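Local coordinates for protein twin-arginine translocation pathway signal (Rhodoferax ferrireducens, PDB 5IM2) that probably captures aromatic acids such as benzoate, which co-purified in its pocket, as the solute-binding component of a TRAP transporter, at residues L163-H168 with T262-M267; I126-L131 with W146-T151. All blocks are in the same frame, centred on the assembly; numbering follows the deposited sequence.

How the contacts relate
Contact 2 precedes contact 1 along the chain, and the two centres lie about 11 Å apart: the 3-10 segment and helix of contact 2 pack against the strand pair of contact 1. Leu165 bridges the two contacts, with CD1 at 3.6 Å from Met149 CG and CD2 at 3.7 Å from Ile126 CD1, so it meets both segments of contact 2. A polar link is probable between Thr262 N and Glu130 OE2, 3.1 Å apart. Only contact 1 contributes residues to the benzoate pocket, His168 and Phe263; in contact 2 the side chain of Ile126 stays about 14 Å from the ligand.

Contact 1. Residues L163-H168 with T262-M267; sequences LALQVH and TFVLAM. With BEZ (benzoic acid), chain B.
Leu265 O accepts two backbone N-H groups from the antiparallel strand beside it: Leu163 N at 2.9 Å, nearly in line with the carbonyl, and Ala164 N at 3.3 Å, on a lone pair in the carbonyl plane. Two successive residues facing one partner meet the definition of a classic beta bulge. Leu265 N returns a nearly straight bond to Ala164 O (175° at the hydrogen), and Gln166 with Phe263 forms the next hydrogen-bonded pair, Phe263 N reaching Gln166 O at 2.7 Å.

Bonds and apolar contacts are densest along this stretch. Leu163 spreads CD1 and CD2 over Met267 CB, while Leu165 CD2 runs alongside Val264 CG2 at 3.8 Å, both side chains pointing the same way. On the sheet face that carries Gln166 and Phe263, the glutamine amide crosses obliquely over Phe263 CB. Its amide group is fixed from outside, OE1 by Trp113 and NE2 by Gln299.

The contact thins towards Val167, although it remains buried there. Val167 meets Thr262 through one methyl pair, CG1 to CG2 at 4.0 Å, and beyond it the contact passes mainly through the His168 and Phe263 rings. Phe263 CG lies anti to its carbonyl carbon (chi1 -59°), which swings the ring back past its own backbone N to His168. His168 CD2 comes to 3.6 Å from Phe263 CE1, rim to rim with planes at 61°, so neither ring covers the other's face. The phenylalanine edge also reaches the ligand, CE2 lying 3.7 Å from benzoate C3.

The bulged ladder joins the edge strand 161-167 to strand 262-267 in a five-stranded mixed sheet of the family 7 solute-binding fold, and its end lines the benzoate pocket, where Arg192 and Tyr118 hydrogen-bond the ligand.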
ATOM      1  N   LEU A 163      -6.891  10.299  -8.416  1.00 19.38           N
ATOM      2  CA  LEU A 163      -6.857  11.401  -7.479  1.00 18.81           C
ATOM      3  C   LEU A 163      -5.603  11.416  -6.623  1.00 16.69           C
ATOM      4  O   LEU A 163      -5.142  12.501  -6.264  1.00 18.89           O
ATOM      5  CB  LEU A 163      -8.086  11.335  -6.568  1.00 22.27           C
ATOM      6  CG  LEU A 163      -9.434  11.191  -7.267  1.00 17.76           C
ATOM      7  CD1 LEU A 163     -10.599  11.244  -6.252  1.00 18.83           C
ATOM      8  CD2 LEU A 163      -9.658  12.249  -8.330  1.00 22.65           C
ATOM      9  N   ALA A 164      -5.046  10.251  -6.275  1.00 14.27           N
ATOM     10  CA  ALA A 164      -3.864  10.163  -5.431  1.00 14.11           C
ATOM     11  C   ALA A 164      -3.253   8.780  -5.553  1.00 16.92           C
ATOM     12  O   ALA A 164      -3.931   7.810  -5.929  1.00 14.80           O
ATOM     13  CB  ALA A 164      -4.184  10.491  -3.962  1.00 16.59           C
ATOM     14  N   LEU A 165      -1.950   8.724  -5.238  1.00 14.20           N
ATOM     15  CA  LEU A 165      -1.114   7.524  -5.243  1.00 12.78           C
ATOM     16  C   LEU A 165      -0.215   7.573  -4.017  1.00 16.94           C
ATOM     17  O   LEU A 165       0.330   8.636  -3.715  1.00 19.08           O
ATOM     18  CB  LEU A 165      -0.238   7.451  -6.505  1.00 16.25           C
ATOM     19  CG  LEU A 165      -0.997   7.191  -7.786  1.00 16.82           C
ATOM     20  CD1 LEU A 165      -0.175   7.741  -8.947  1.00 19.46           C
ATOM     21  CD2 LEU A 165      -1.284   5.683  -7.949  1.00 18.42           C
ATOM     22  N   GLN A 166      -0.047   6.457  -3.304  1.00 14.05           N
ATOM     23  CA  GLN A 166       0.717   6.495  -2.057  1.00 13.64           C
ATOM     24  C   GLN A 166       1.164   5.097  -1.650  1.00 13.90           C
ATOM     25  O   GLN A 166       0.796   4.092  -2.270  1.00 16.43           O
ATOM     26  CB  GLN A 166      -0.096   7.178  -0.947  1.00 15.45           C
ATOM     27  CG  GLN A 166      -1.538   6.698  -0.818  1.00 16.99           C
ATOM     28  CD  GLN A 166      -1.884   6.042   0.508  1.00 17.34           C
ATOM     29  OE1 GLN A 166      -3.039   5.916   0.842  1.00 18.05           O
ATOM     30  NE2 GLN A 166      -0.906   5.587   1.228  1.00 14.58           N
ATOM     31  N   VAL A 167       2.057   5.073  -0.666  1.00 12.74           N
ATOM     32  CA  VAL A 167       2.600   3.851  -0.084  1.00 14.90           C
ATOM     33  C   VAL A 167       2.341   3.887   1.420  1.00 13.30           C
ATOM     34  O   VAL A 167       1.974   4.926   1.978  1.00 15.98           O
ATOM     35  CB  VAL A 167       4.097   3.664  -0.377  1.00 14.30           C
ATOM     36  CG1 VAL A 167       4.321   3.666  -1.884  1.00 13.95           C
ATOM     37  CG2 VAL A 167       4.921   4.743   0.349  1.00 15.42           C
ATOM     38  N   HIS A 168       2.525   2.738   2.079  1.00 16.17           N
ATOM     39  CA  HIS A 168       2.448   2.677   3.530  1.00 14.25           C
ATOM     40  C   HIS A 168       3.847   2.680   4.183  1.00 14.22           C
ATOM     41  O   HIS A 168       4.874   2.830   3.523  1.00 15.79           O
ATOM     42  CB  HIS A 168       1.556   1.496   3.980  1.00 12.95           C
ATOM     43  CG  HIS A 168       2.028   0.106   3.611  1.00 14.62           C
ATOM     44  ND1 HIS A 168       3.274  -0.396   3.945  1.00 11.58           N
ATOM     45  CD2 HIS A 168       1.368  -0.913   3.006  1.00 12.82           C
ATOM     46  CE1 HIS A 168       3.373  -1.647   3.511  1.00 13.67           C
ATOM     47  NE2 HIS A 168       2.218  -1.999   2.970  1.00 14.58           N
ATOM     48  N   THR A 262       1.831  -0.173  -2.752  1.00 12.73           N
ATOM     49  CA  THR A 262       1.242   1.010  -3.342  1.00 13.48           C
ATOM     50  C   THR A 262      -0.268   0.958  -3.276  1.00 14.66           C
ATOM     51  O   THR A 262      -0.883  -0.106  -3.318  1.00 13.45           O
ATOM     52  CB  THR A 262       1.667   1.192  -4.798  1.00 14.11           C
ATOM     53  OG1 THR A 262       1.266   0.068  -5.578  1.00 22.54           O
ATOM     54  CG2 THR A 262       3.138   1.356  -4.875  1.00 14.89           C
ATOM     55  N   PHE A 263      -0.853   2.142  -3.191  1.00 11.44           N
ATOM     56  CA  PHE A 263      -2.288   2.327  -3.146  1.00 14.20           C
ATOM     57  C   PHE A 263      -2.672   3.390  -4.155  1.00 15.31           C
ATOM     58  O   PHE A 263      -1.911   4.338  -4.384  1.00 14.94           O
ATOM     59  CB  PHE A 263      -2.763   2.798  -1.745  1.00 14.14           C
ATOM     60  CG  PHE A 263      -2.417   1.853  -0.645  1.00 13.38           C
ATOM     61  CD1 PHE A 263      -1.148   1.827  -0.121  1.00 15.00           C
ATOM     62  CD2 PHE A 263      -3.377   0.956  -0.152  1.00 15.54           C
ATOM     63  CE1 PHE A 263      -0.832   0.936   0.880  1.00 17.16           C
ATOM     64  CE2 PHE A 263      -3.063   0.077   0.846  1.00 15.21           C
ATOM     65  CZ  PHE A 263      -1.774   0.079   1.369  1.00 16.52           C
ATOM     66  N   VAL A 264      -3.864   3.238  -4.717  1.00 14.64           N
ATOM     67  CA  VAL A 264      -4.441   4.222  -5.622  1.00 11.59           C
ATOM     68  C   VAL A 264      -5.809   4.653  -5.105  1.00 16.76           C
ATOM     69  O   VAL A 264      -6.620   3.824  -4.666  1.00 14.64           O
ATOM     70  CB  VAL A 264      -4.538   3.684  -7.063  1.00 16.62           C
ATOM     71  CG1 VAL A 264      -5.470   2.510  -7.131  1.00 17.90           C
ATOM     72  CG2 VAL A 264      -4.969   4.808  -7.998  1.00 15.38           C
ATOM     73  N   LEU A 265      -6.056   5.979  -5.153  1.00 14.76           N
ATOM     74  CA  LEU A 265      -7.357   6.574  -4.908  1.00 14.56           C
ATOM     75  C   LEU A 265      -7.842   6.978  -6.288  1.00 14.83           C
ATOM     76  O   LEU A 265      -7.297   7.919  -6.883  1.00 14.23           O
ATOM     77  CB  LEU A 265      -7.268   7.781  -3.970  1.00 15.06           C
ATOM     78  CG  LEU A 265      -8.551   8.515  -3.615  1.00 17.01           C
ATOM     79  CD1 LEU A 265      -9.445   7.609  -2.772  1.00 16.31           C
ATOM     80  CD2 LEU A 265      -8.185   9.793  -2.880  1.00 18.29           C
ATOM     81  N   ALA A 266      -8.803   6.236  -6.816  1.00 14.51           N
ATOM     82  CA  ALA A 266      -9.245   6.381  -8.194  1.00 17.99           C
ATOM     83  C   ALA A 266     -10.734   6.723  -8.301  1.00 21.90           C
ATOM     84  O   ALA A 266     -11.569   6.168  -7.570  1.00 17.53           O
ATOM     85  CB  ALA A 266      -8.950   5.076  -8.963  1.00 16.58           C
ATOM     86  N   MET A 267     -11.071   7.586  -9.266  1.00 19.59           N
ATOM     87  CA  MET A 267     -12.437   8.041  -9.509  1.00 21.05           C
ATOM     88  C   MET A 267     -12.907   7.644 -10.899  1.00 18.30           C
ATOM     89  O   MET A 267     -12.126   7.639 -11.855  1.00 22.26           O
ATOM     90  CB  MET A 267     -12.526   9.578  -9.337  1.00 18.38           C
ATOM     91  CG  MET A 267     -13.928  10.085  -9.321  1.00 20.24           C
ATOM     92  SD  MET A 267     -14.017  11.834  -8.888  1.00 26.38           S
ATOM     93  CE  MET A 267     -15.790  12.025  -8.992  1.00 26.85           C
TER
HETATM   94  C   BEZ B 401      -2.028  -4.974   2.907  1.00 12.40           C
HETATM   95  O1  BEZ B 401      -0.887  -5.447   3.182  1.00 13.97           O
HETATM   96  O2  BEZ B 401      -2.798  -5.622   2.160  1.00 17.04           O
HETATM   97  C1  BEZ B 401      -2.461  -3.667   3.501  1.00 13.02           C
HETATM   98  C2  BEZ B 401      -3.711  -3.143   3.182  1.00 15.01           C
HETATM   99  C3  BEZ B 401      -4.105  -1.941   3.772  1.00 15.09           C
HETATM  100  C4  BEZ B 401      -3.248  -1.282   4.636  1.00 11.97           C
HETATM  101  C5  BEZ B 401      -1.998  -1.793   4.929  1.00 16.58           C
HETATM  102  C6  BEZ B 401      -1.600  -3.004   4.353  1.00 16.22           C

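Contact 2. Residues I126-L131 with W146-T151; sequences IEVFEL and WEYMQT
Ile126 meets Met149 at about a right angle, its CB resting 3.7 Å from the sulphur SD. The methionine chain is bent at both its second and third torsions, which curls SD back against the base of the isoleucine; the same sulphur lies in plane at the edge of the neighbouring Tyr148 ring. Glu127 turns from the helix and forms a salt bridge with Arg196.

Val128 points at the helix and brings a methyl over the Tyr148 ring. Its CG1 stands 4.0 Å from the centroid of that ring and 28° off the normal, a CH-pi contact, and lies closest to the phenol end, 3.5 Å from Tyr148 CZ. Phe129 uses the same face nearer the root of the tyrosine. Its CE2 is 3.7 Å from Tyr148 CG. With the two planes at 85°, this is a T-shaped (edge-to-face) pair, the phenylalanine supplying the edge. Phe129 CZ also touches Tyr148 CB at 3.9 Å.

Tyr148 receives both because its CG stands anti to the backbone N (chi1 176°), extending the ring towards the 3-10 turn; its hydroxyl is hydrogen-bonded to Arg125 O. Without the ring, as with an alanine at this position, Val128 CG1 and the Phe129 edge would probably lose the surface they rest on, and Arg125 O its hydroxyl partner. No hydrogen bond joins the two segments themselves, so the contact rests on apolar and aromatic packing.

Strand 161-167 and two further helices pack on the same two segments: the strand lies next to Ile126 and Met149 and places Val162 against Trp146, Trp339 of helix 334-345 touches Val128 and Tyr148, and helix 350-367 adds Leu354 and Ala357 at Val128 and Leu353 at Tyr148.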
ATOM      1  N   ILE A 126       3.785   0.541 -11.718  1.00 16.41           N
ATOM      2  CA  ILE A 126       3.778   1.139 -10.391  1.00 16.89           C
ATOM      3  C   ILE A 126       4.478   0.240  -9.375  1.00 15.17           C
ATOM      4  O   ILE A 126       4.863   0.691  -8.284  1.00 14.14           O
ATOM      5  CB  ILE A 126       2.338   1.460  -9.952  1.00 16.01           C
ATOM      6  CG1 ILE A 126       2.379   2.373  -8.739  1.00 17.33           C
ATOM      7  CG2 ILE A 126       1.544   0.214  -9.654  1.00 16.97           C
ATOM      8  CD1 ILE A 126       0.986   2.729  -8.186  1.00 27.47           C
ATOM      9  N   GLU A 127       4.665  -1.036  -9.728  1.00 19.88           N
ATOM     10  CA  GLU A 127       5.281  -2.017  -8.843  1.00 14.06           C
ATOM     11  C   GLU A 127       6.732  -1.708  -8.490  1.00 14.17           C
ATOM     12  O   GLU A 127       7.272  -2.347  -7.587  1.00 14.19           O
ATOM     13  CB  GLU A 127       5.278  -3.411  -9.480  1.00 24.01           C
ATOM     14  CG  GLU A 127       3.975  -4.100  -9.699  1.00 34.51           C
ATOM     15  CD  GLU A 127       4.188  -5.454 -10.414  1.00 34.76           C
ATOM     16  OE1 GLU A 127       5.221  -5.644 -11.137  1.00 27.15           O
ATOM     17  OE2 GLU A 127       3.324  -6.331 -10.263  1.00 41.67           O
ATOM     18  N   VAL A 128       7.377  -0.764  -9.178  1.00 18.91           N
ATOM     19  CA  VAL A 128       8.757  -0.420  -8.878  1.00 16.71           C
ATOM     20  C   VAL A 128       8.889  -0.021  -7.404  1.00 11.88           C
ATOM     21  O   VAL A 128       9.940  -0.218  -6.777  1.00 17.11           O
ATOM     22  CB  VAL A 128       9.225   0.690  -9.846  1.00 15.21           C
ATOM     23  CG1 VAL A 128       8.524   2.013  -9.569  1.00 14.27           C
ATOM     24  CG2 VAL A 128      10.739   0.815  -9.817  1.00 13.34           C
ATOM     25  N   PHE A 129       7.836   0.549  -6.831  1.00 13.94           N
ATOM     26  CA  PHE A 129       7.899   1.043  -5.451  1.00 13.82           C
ATOM     27  C   PHE A 129       7.762  -0.051  -4.416  1.00 11.26           C
ATOM     28  O   PHE A 129       8.032   0.194  -3.225  1.00 16.38           O
ATOM     29  CB  PHE A 129       6.822   2.111  -5.245  1.00 15.42           C
ATOM     30  CG  PHE A 129       7.137   3.365  -5.979  1.00 12.56           C
ATOM     31  CD1 PHE A 129       8.092   4.245  -5.494  1.00 15.71           C
ATOM     32  CD2 PHE A 129       6.582   3.619  -7.233  1.00 12.71           C
ATOM     33  CE1 PHE A 129       8.443   5.352  -6.209  1.00 17.74           C
ATOM     34  CE2 PHE A 129       6.930   4.737  -7.955  1.00 15.46           C
ATOM     35  CZ  PHE A 129       7.866   5.596  -7.459  1.00 15.90           C
ATOM     36  N   GLU A 130       7.409  -1.252  -4.865  1.00 13.47           N
ATOM     37  CA  GLU A 130       7.250  -2.442  -4.042  1.00 15.11           C
ATOM     38  C   GLU A 130       8.486  -3.330  -4.064  1.00 17.59           C
ATOM     39  O   GLU A 130       8.513  -4.354  -3.373  1.00 16.26           O
ATOM     40  CB  GLU A 130       6.027  -3.251  -4.511  1.00 14.34           C
ATOM     41  CG  GLU A 130       4.748  -2.434  -4.359  1.00 20.53           C
ATOM     42  CD  GLU A 130       3.482  -3.148  -4.788  1.00 25.32           C
ATOM     43  OE1 GLU A 130       3.560  -4.227  -5.393  1.00 20.01           O
ATOM     44  OE2 GLU A 130       2.399  -2.599  -4.515  1.00 22.25           O
ATOM     45  N   LEU A 131       9.540  -2.930  -4.777  1.00 12.13           N
ATOM     46  CA  LEU A 131      10.761  -3.709  -4.847  1.00 12.73           C
ATOM     47  C   LEU A 131      11.549  -3.582  -3.549  1.00 14.96           C
ATOM     48  O   LEU A 131      11.321  -2.673  -2.747  1.00 15.94           O
ATOM     49  CB  LEU A 131      11.618  -3.252  -6.032  1.00 13.92           C
ATOM     50  CG  LEU A 131      10.972  -3.399  -7.415  1.00 15.51           C
ATOM     51  CD1 LEU A 131      11.825  -2.739  -8.431  1.00 16.21           C
ATOM     52  CD2 LEU A 131      10.791  -4.854  -7.760  1.00 20.31           C
ATOM     53  N   TRP A 146       3.451   9.537  -7.083  1.00 16.21           N
ATOM     54  CA  TRP A 146       2.593  10.417  -7.876  1.00 15.15           C
ATOM     55  C   TRP A 146       3.323  10.926  -9.123  1.00 17.23           C
ATOM     56  O   TRP A 146       2.832  10.784 -10.261  1.00 17.33           O
ATOM     57  CB  TRP A 146       2.094  11.606  -7.043  1.00 18.63           C
ATOM     58  CG  TRP A 146       1.342  12.539  -7.942  1.00 17.83           C
ATOM     59  CD1 TRP A 146       1.831  13.657  -8.594  1.00 17.11           C
ATOM     60  CD2 TRP A 146      -0.021  12.413  -8.354  1.00 17.11           C
ATOM     61  NE1 TRP A 146       0.846  14.231  -9.357  1.00 19.45           N
ATOM     62  CE2 TRP A 146      -0.298  13.482  -9.240  1.00 18.56           C
ATOM     63  CE3 TRP A 146      -1.047  11.519  -8.043  1.00 19.51           C
ATOM     64  CZ2 TRP A 146      -1.532  13.652  -9.823  1.00 22.99           C
ATOM     65  CZ3 TRP A 146      -2.284  11.702  -8.629  1.00 18.25           C
ATOM     66  CH2 TRP A 146      -2.518  12.761  -9.493  1.00 19.98           C
ATOM     67  N   GLU A 147       4.505  11.508  -8.920  1.00 15.55           N
ATOM     68  CA  GLU A 147       5.252  12.107 -10.022  1.00 14.88           C
ATOM     69  C   GLU A 147       5.692  11.062 -11.039  1.00 17.63           C
ATOM     70  O   GLU A 147       5.599  11.288 -12.252  1.00 20.91           O
ATOM     71  CB  GLU A 147       6.460  12.879  -9.494  1.00 14.56           C
ATOM     72  CG  GLU A 147       7.235  13.539 -10.620  1.00 23.59           C
ATOM     73  CD  GLU A 147       8.316  14.525 -10.171  1.00 34.18           C
ATOM     74  OE1 GLU A 147       8.430  14.845  -8.972  1.00 27.86           O
ATOM     75  OE2 GLU A 147       9.062  14.984 -11.053  1.00 27.67           O
ATOM     76  N   TYR A 148       6.122   9.897 -10.565  1.00 13.33           N
ATOM     77  CA  TYR A 148       6.465   8.786 -11.459  1.00 14.45           C
ATOM     78  C   TYR A 148       5.304   8.408 -12.382  1.00 19.81           C
ATOM     79  O   TYR A 148       5.472   8.259 -13.599  1.00 17.69           O
ATOM     80  CB  TYR A 148       6.893   7.589 -10.607  1.00 15.31           C
ATOM     81  CG  TYR A 148       7.199   6.280 -11.315  1.00 15.12           C
ATOM     82  CD1 TYR A 148       6.184   5.367 -11.546  1.00 18.42           C
ATOM     83  CD2 TYR A 148       8.481   5.935 -11.674  1.00 18.40           C
ATOM     84  CE1 TYR A 148       6.425   4.129 -12.161  1.00 15.72           C
ATOM     85  CE2 TYR A 148       8.749   4.689 -12.286  1.00 15.25           C
ATOM     86  CZ  TYR A 148       7.701   3.789 -12.499  1.00 17.13           C
ATOM     87  OH  TYR A 148       7.899   2.546 -13.065  1.00 17.28           O
ATOM     88  N   MET A 149       4.117   8.192 -11.828  1.00 16.76           N
ATOM     89  CA  MET A 149       3.038   7.734 -12.693  1.00 18.88           C
ATOM     90  C   MET A 149       2.631   8.834 -13.663  1.00 19.38           C
ATOM     91  O   MET A 149       2.339   8.567 -14.836  1.00 21.77           O
ATOM     92  CB  MET A 149       1.849   7.260 -11.859  1.00 21.64           C
ATOM     93  CG  MET A 149       2.178   6.041 -11.017  1.00 23.54           C
ATOM     94  SD  MET A 149       2.831   4.585 -11.930  1.00 25.49           S
ATOM     95  CE  MET A 149       1.456   4.144 -12.985  1.00 29.65           C
ATOM     96  N   GLN A 150       2.654  10.082 -13.196  1.00 19.98           N
ATOM     97  CA  GLN A 150       2.209  11.199 -14.012  1.00 25.62           C
ATOM     98  C   GLN A 150       3.126  11.414 -15.196  1.00 27.68           C
ATOM     99  O   GLN A 150       2.669  11.789 -16.277  1.00 23.32           O
ATOM    100  CB  GLN A 150       2.162  12.470 -13.168  1.00 33.70           C
ATOM    101  CG  GLN A 150       0.885  12.654 -12.424  1.00 62.45           C
ATOM    102  CD  GLN A 150      -0.248  13.058 -13.331  1.00 86.07           C
ATOM    103  OE1 GLN A 150      -1.071  12.228 -13.726  1.00101.55           O
ATOM    104  NE2 GLN A 150      -0.301  14.342 -13.670  1.00 87.95           N
ATOM    105  N   THR A 151       4.425  11.219 -15.004  1.00 19.26           N
ATOM    106  CA  THR A 151       5.396  11.591 -16.026  1.00 23.73           C
ATOM    107  C   THR A 151       5.855  10.401 -16.846  1.00 23.28           C
ATOM    108  O   THR A 151       6.109  10.550 -18.041  1.00 26.79           O
ATOM    109  CB  THR A 151       6.608  12.286 -15.393  1.00 24.81           C
ATOM    110  OG1 THR A 151       7.275  11.396 -14.490  1.00 32.49           O
ATOM    111  CG2 THR A 151       6.165  13.511 -14.629  1.00 24.25           C
TER